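PDB 1S2X: Cag-Z from Helicobacter pylori, which is of unknown function but is encoded in the cag pathogenicity island and probably serves its type IV secretion system. Local coordinates for residues K47-F55 with L138-I147. The protein carries 1 engineered substitution. Residues are numbered along the deposited sequence; the frame is centred on the assembly and turned at random.
Sequences KDSNDPQDF and LPREYLPPFI
Lys47 lies against the backbone of Glu141 and Tyr142: its CG is trans to the backbone N (chi1 -177°), and bends at chi2 and chi3 then bring CE to 3.2 Å from Glu141 O. Its CD passes 4.2 Å from CD1 of the Tyr142 ring, whose hydroxyl is hydrogen-bonded to Gln40. Ser49 comes next: its OG, bonded back to Leu46 O, and its CB both rest on CG of Pro144, while its carbonyl O lies at the edge of the Phe146 ring, near the ring plane, 3.2 Å from CZ. Asn50 N donates to Asp54 OD2 in a nearly straight bond (170°), and that oxygen is also paired with Arg58. Asp51 caps helix 52-68, OD2 receiving Asp54 N from above the carboxylate plane (2.8 Å). The Phe146 ring runs on beside Asp51 and Pro52, CE2 lying 3.4 Å from Asp51 C and 3.9 Å from Pro52 CD. One turn into the helix, buried Phe55 has Ile147 CD1 over one ring face, a CH-pi contact 4.0 Å from the centroid, while Pro144 CD touches its CD2 and CE2. The type I turn from Pro144 to Ile147 thus sets Pro144, Phe146 and Ile147 against residues 49-55, the approach to the helix and its first turn. The contact lies at one end of this all-helical protein, joining the entry to helix 52-68 with the link between helices 105-135 and 149-158; Met151 of helix 149-158 meets Pro52, and Ile39 of helix 31-43 meets Tyr142.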
loop_
_atom_site.group_PDB
_atom_site.type_symbol
_atom_site.label_atom_id
_atom_site.label_comp_id
_atom_site.label_asym_id
_atom_site.label_seq_id
_atom_site.Cartn_x
_atom_site.Cartn_y
_atom_site.Cartn_z
ATOM N N LYS A 47 20.848 15.720 4.915
ATOM C CA LYS A 47 21.702 15.442 6.071
ATOM C C LYS A 47 22.614 16.622 6.365
ATOM O O LYS A 47 23.026 16.865 7.498
ATOM C CB LYS A 47 22.504 14.172 5.794
ATOM C CG LYS A 47 23.399 13.703 6.922
ATOM C CD LYS A 47 23.516 12.188 6.952
ATOM C CE LYS A 47 22.813 11.604 8.167
ATOM N NZ LYS A 47 22.972 12.471 9.367
ATOM N N ASP A 48 22.960 17.413 5.339
ATOM C CA ASP A 48 23.803 18.571 5.640
ATOM C C ASP A 48 22.982 19.832 5.866
ATOM O O ASP A 48 23.531 20.932 5.728
ATOM C CB ASP A 48 24.827 18.809 4.528
ATOM C CG ASP A 48 25.674 17.580 4.253
ATOM O OD1 ASP A 48 25.966 17.314 3.070
ATOM O OD2 ASP A 48 26.046 16.877 5.215
ATOM N N SER A 49 21.691 19.708 6.200
ATOM C CA SER A 49 20.918 20.932 6.431
ATOM C C SER A 49 21.529 21.747 7.572
ATOM O O SER A 49 21.917 21.200 8.609
ATOM C CB SER A 49 19.453 20.601 6.717
ATOM O OG SER A 49 18.905 19.739 5.729
ATOM N N ASN A 50 21.617 23.067 7.435
ATOM C CA ASN A 50 22.204 23.863 8.515
ATOM C C ASN A 50 21.322 24.003 9.742
ATOM O O ASN A 50 21.843 24.114 10.855
ATOM C CB ASN A 50 22.501 25.284 8.007
ATOM C CG ASN A 50 23.528 25.248 6.896
ATOM O OD1 ASN A 50 23.423 26.003 5.932
ATOM N ND2 ASN A 50 24.514 24.370 7.044
ATOM N N ASP A 51 20.005 24.034 9.565
ATOM C CA ASP A 51 19.083 24.371 10.644
ATOM C C ASP A 51 17.663 23.976 10.262
ATOM O O ASP A 51 17.449 23.688 9.085
ATOM C CB ASP A 51 19.184 25.878 10.930
ATOM C CG ASP A 51 18.871 26.678 9.679
ATOM O OD1 ASP A 51 19.817 27.210 9.070
ATOM O OD2 ASP A 51 17.682 26.755 9.310
ATOM N N PRO A 52 16.725 23.931 11.192
ATOM C CA PRO A 52 15.346 23.537 10.887
ATOM C C PRO A 52 14.751 24.150 9.638
ATOM O O PRO A 52 14.115 23.479 8.816
ATOM C CB PRO A 52 14.593 24.075 12.123
ATOM C CG PRO A 52 15.573 23.922 13.236
ATOM C CD PRO A 52 16.905 24.223 12.631
ATOM N N GLN A 53 14.893 25.458 9.403
ATOM C CA GLN A 53 14.165 25.934 8.216
ATOM C C GLN A 53 15.018 25.748 6.968
ATOM O O GLN A 53 14.527 25.822 5.838
ATOM C CB GLN A 53 13.707 27.380 8.397
ATOM C CG GLN A 53 12.534 27.583 9.341
ATOM C CD GLN A 53 11.340 26.693 9.069
ATOM O OE1 GLN A 53 10.880 26.548 7.936
ATOM N NE2 GLN A 53 10.796 26.077 10.117
ATOM N N ASP A 54 16.315 25.498 7.156
ATOM C CA ASP A 54 17.144 25.227 5.975
ATOM C C ASP A 54 16.845 23.803 5.507
ATOM O O ASP A 54 16.886 23.529 4.312
ATOM C CB ASP A 54 18.627 25.382 6.259
ATOM C CG ASP A 54 19.540 25.078 5.092
ATOM O OD1 ASP A 54 19.391 25.689 4.011
ATOM O OD2 ASP A 54 20.438 24.222 5.251
ATOM N N PHE A 55 16.553 22.942 6.463
ATOM C CA PHE A 55 16.071 21.590 6.214
ATOM C C PHE A 55 14.790 21.661 5.381
ATOM O O PHE A 55 14.647 21.009 4.347
ATOM C CB PHE A 55 15.818 20.858 7.534
ATOM C CG PHE A 55 15.051 19.558 7.406
ATOM C CD1 PHE A 55 13.738 19.443 7.838
ATOM C CD2 PHE A 55 15.641 18.441 6.853
ATOM C CE1 PHE A 55 13.045 18.252 7.726
ATOM C CE2 PHE A 55 14.953 17.248 6.732
ATOM C CZ PHE A 55 13.648 17.142 7.171
ATOM N N LEU A 138 11.091 10.166 2.397
ATOM C CA LEU A 138 11.759 11.010 3.386
ATOM C C LEU A 138 12.752 10.065 4.069
ATOM O O LEU A 138 12.383 9.347 4.997
ATOM C CB LEU A 138 10.808 11.638 4.399
ATOM C CG LEU A 138 11.476 12.516 5.481
ATOM C CD1 LEU A 138 12.207 13.681 4.826
ATOM C CD2 LEU A 138 10.467 12.996 6.514
ATOM N N PRO A 139 13.975 10.003 3.559
ATOM C CA PRO A 139 14.854 8.896 3.945
ATOM C C PRO A 139 15.371 9.146 5.357
ATOM O O PRO A 139 16.053 10.123 5.642
ATOM C CB PRO A 139 15.971 8.964 2.907
ATOM C CG PRO A 139 16.027 10.409 2.511
ATOM C CD PRO A 139 14.619 10.925 2.619
ATOM N N ARG A 140 15.038 8.249 6.268
ATOM C CA ARG A 140 15.467 8.425 7.654
ATOM C C ARG A 140 16.979 8.532 7.748
ATOM O O ARG A 140 17.509 9.198 8.639
ATOM C CB ARG A 140 14.998 7.258 8.518
ATOM C CG ARG A 140 14.294 7.650 9.803
ATOM C CD ARG A 140 15.018 8.748 10.569
ATOM N NE ARG A 140 14.306 9.129 11.789
ATOM C CZ ARG A 140 14.745 9.926 12.752
ATOM N NH1 ARG A 140 15.946 10.490 12.700
ATOM N NH2 ARG A 140 13.975 10.170 13.798
ATOM N N GLU A 141 17.706 7.881 6.838
ATOM C CA GLU A 141 19.154 7.892 7.059
ATOM C C GLU A 141 19.826 9.203 6.659
ATOM O O GLU A 141 21.028 9.296 6.944
ATOM C CB GLU A 141 19.775 6.706 6.318
ATOM C CG GLU A 141 19.804 6.844 4.809
ATOM C CD GLU A 141 18.614 6.213 4.115
ATOM O OE1 GLU A 141 18.729 5.922 2.905
ATOM O OE2 GLU A 141 17.560 6.011 4.762
ATOM N N TYR A 142 19.151 10.180 6.064
ATOM C CA TYR A 142 19.701 11.459 5.626
ATOM C C TYR A 142 19.078 12.631 6.375
ATOM O O TYR A 142 19.253 13.798 6.006
ATOM C CB TYR A 142 19.556 11.651 4.096
ATOM C CG TYR A 142 20.316 10.528 3.408
ATOM C CD1 TYR A 142 21.696 10.440 3.602
ATOM C CD2 TYR A 142 19.704 9.577 2.611
ATOM C CE1 TYR A 142 22.446 9.440 3.010
ATOM C CE2 TYR A 142 20.447 8.568 2.018
ATOM C CZ TYR A 142 21.817 8.502 2.218
ATOM O OH TYR A 142 22.572 7.508 1.635
ATOM N N LEU A 143 18.354 12.324 7.434
ATOM C CA LEU A 143 17.723 13.332 8.283
ATOM C C LEU A 143 18.735 13.955 9.244
ATOM O O LEU A 143 19.371 13.196 9.981
ATOM C CB LEU A 143 16.600 12.713 9.108
ATOM C CG LEU A 143 15.178 12.674 8.538
ATOM C CD1 LEU A 143 15.173 12.640 7.027
ATOM C CD2 LEU A 143 14.428 11.475 9.100
ATOM N N PRO A 144 18.867 15.274 9.265
ATOM C CA PRO A 144 19.788 15.940 10.193
ATOM C C PRO A 144 19.492 15.592 11.654
ATOM O O PRO A 144 18.350 15.342 12.052
ATOM C CB PRO A 144 19.538 17.431 9.971
ATOM C CG PRO A 144 18.762 17.556 8.715
ATOM C CD PRO A 144 18.139 16.229 8.415
ATOM N N PRO A 145 20.527 15.606 12.493
ATOM C CA PRO A 145 20.386 15.106 13.864
ATOM C C PRO A 145 19.478 15.992 14.708
ATOM O O PRO A 145 18.991 15.604 15.764
ATOM C CB PRO A 145 21.816 15.142 14.404
ATOM C CG PRO A 145 22.522 16.155 13.563
ATOM C CD PRO A 145 21.875 16.127 12.218
ATOM N N PHE A 146 19.224 17.213 14.255
ATOM C CA PHE A 146 18.389 18.130 15.018
ATOM C C PHE A 146 16.935 18.075 14.596
ATOM O O PHE A 146 16.130 18.920 14.979
ATOM C CB PHE A 146 18.938 19.553 14.858
ATOM C CG PHE A 146 19.207 19.999 13.435
ATOM C CD1 PHE A 146 20.488 20.036 12.916
ATOM C CD2 PHE A 146 18.172 20.401 12.611
ATOM C CE1 PHE A 146 20.732 20.467 11.625
ATOM C CE2 PHE A 146 18.394 20.824 11.313
ATOM C CZ PHE A 146 19.686 20.862 10.812
ATOM N N ILE A 147 16.527 17.099 13.792
ATOM C CA ILE A 147 15.118 17.140 13.361
ATOM C C ILE A 147 14.210 16.341 14.277
ATOM O O ILE A 147 14.487 15.202 14.640
ATOM C CB ILE A 147 15.055 16.655 11.900
ATOM C CG1 ILE A 147 16.053 17.432 11.033
ATOM C CG2 ILE A 147 13.666 16.727 11.313
ATOM C CD1 ILE A 147 15.722 18.918 10.977
#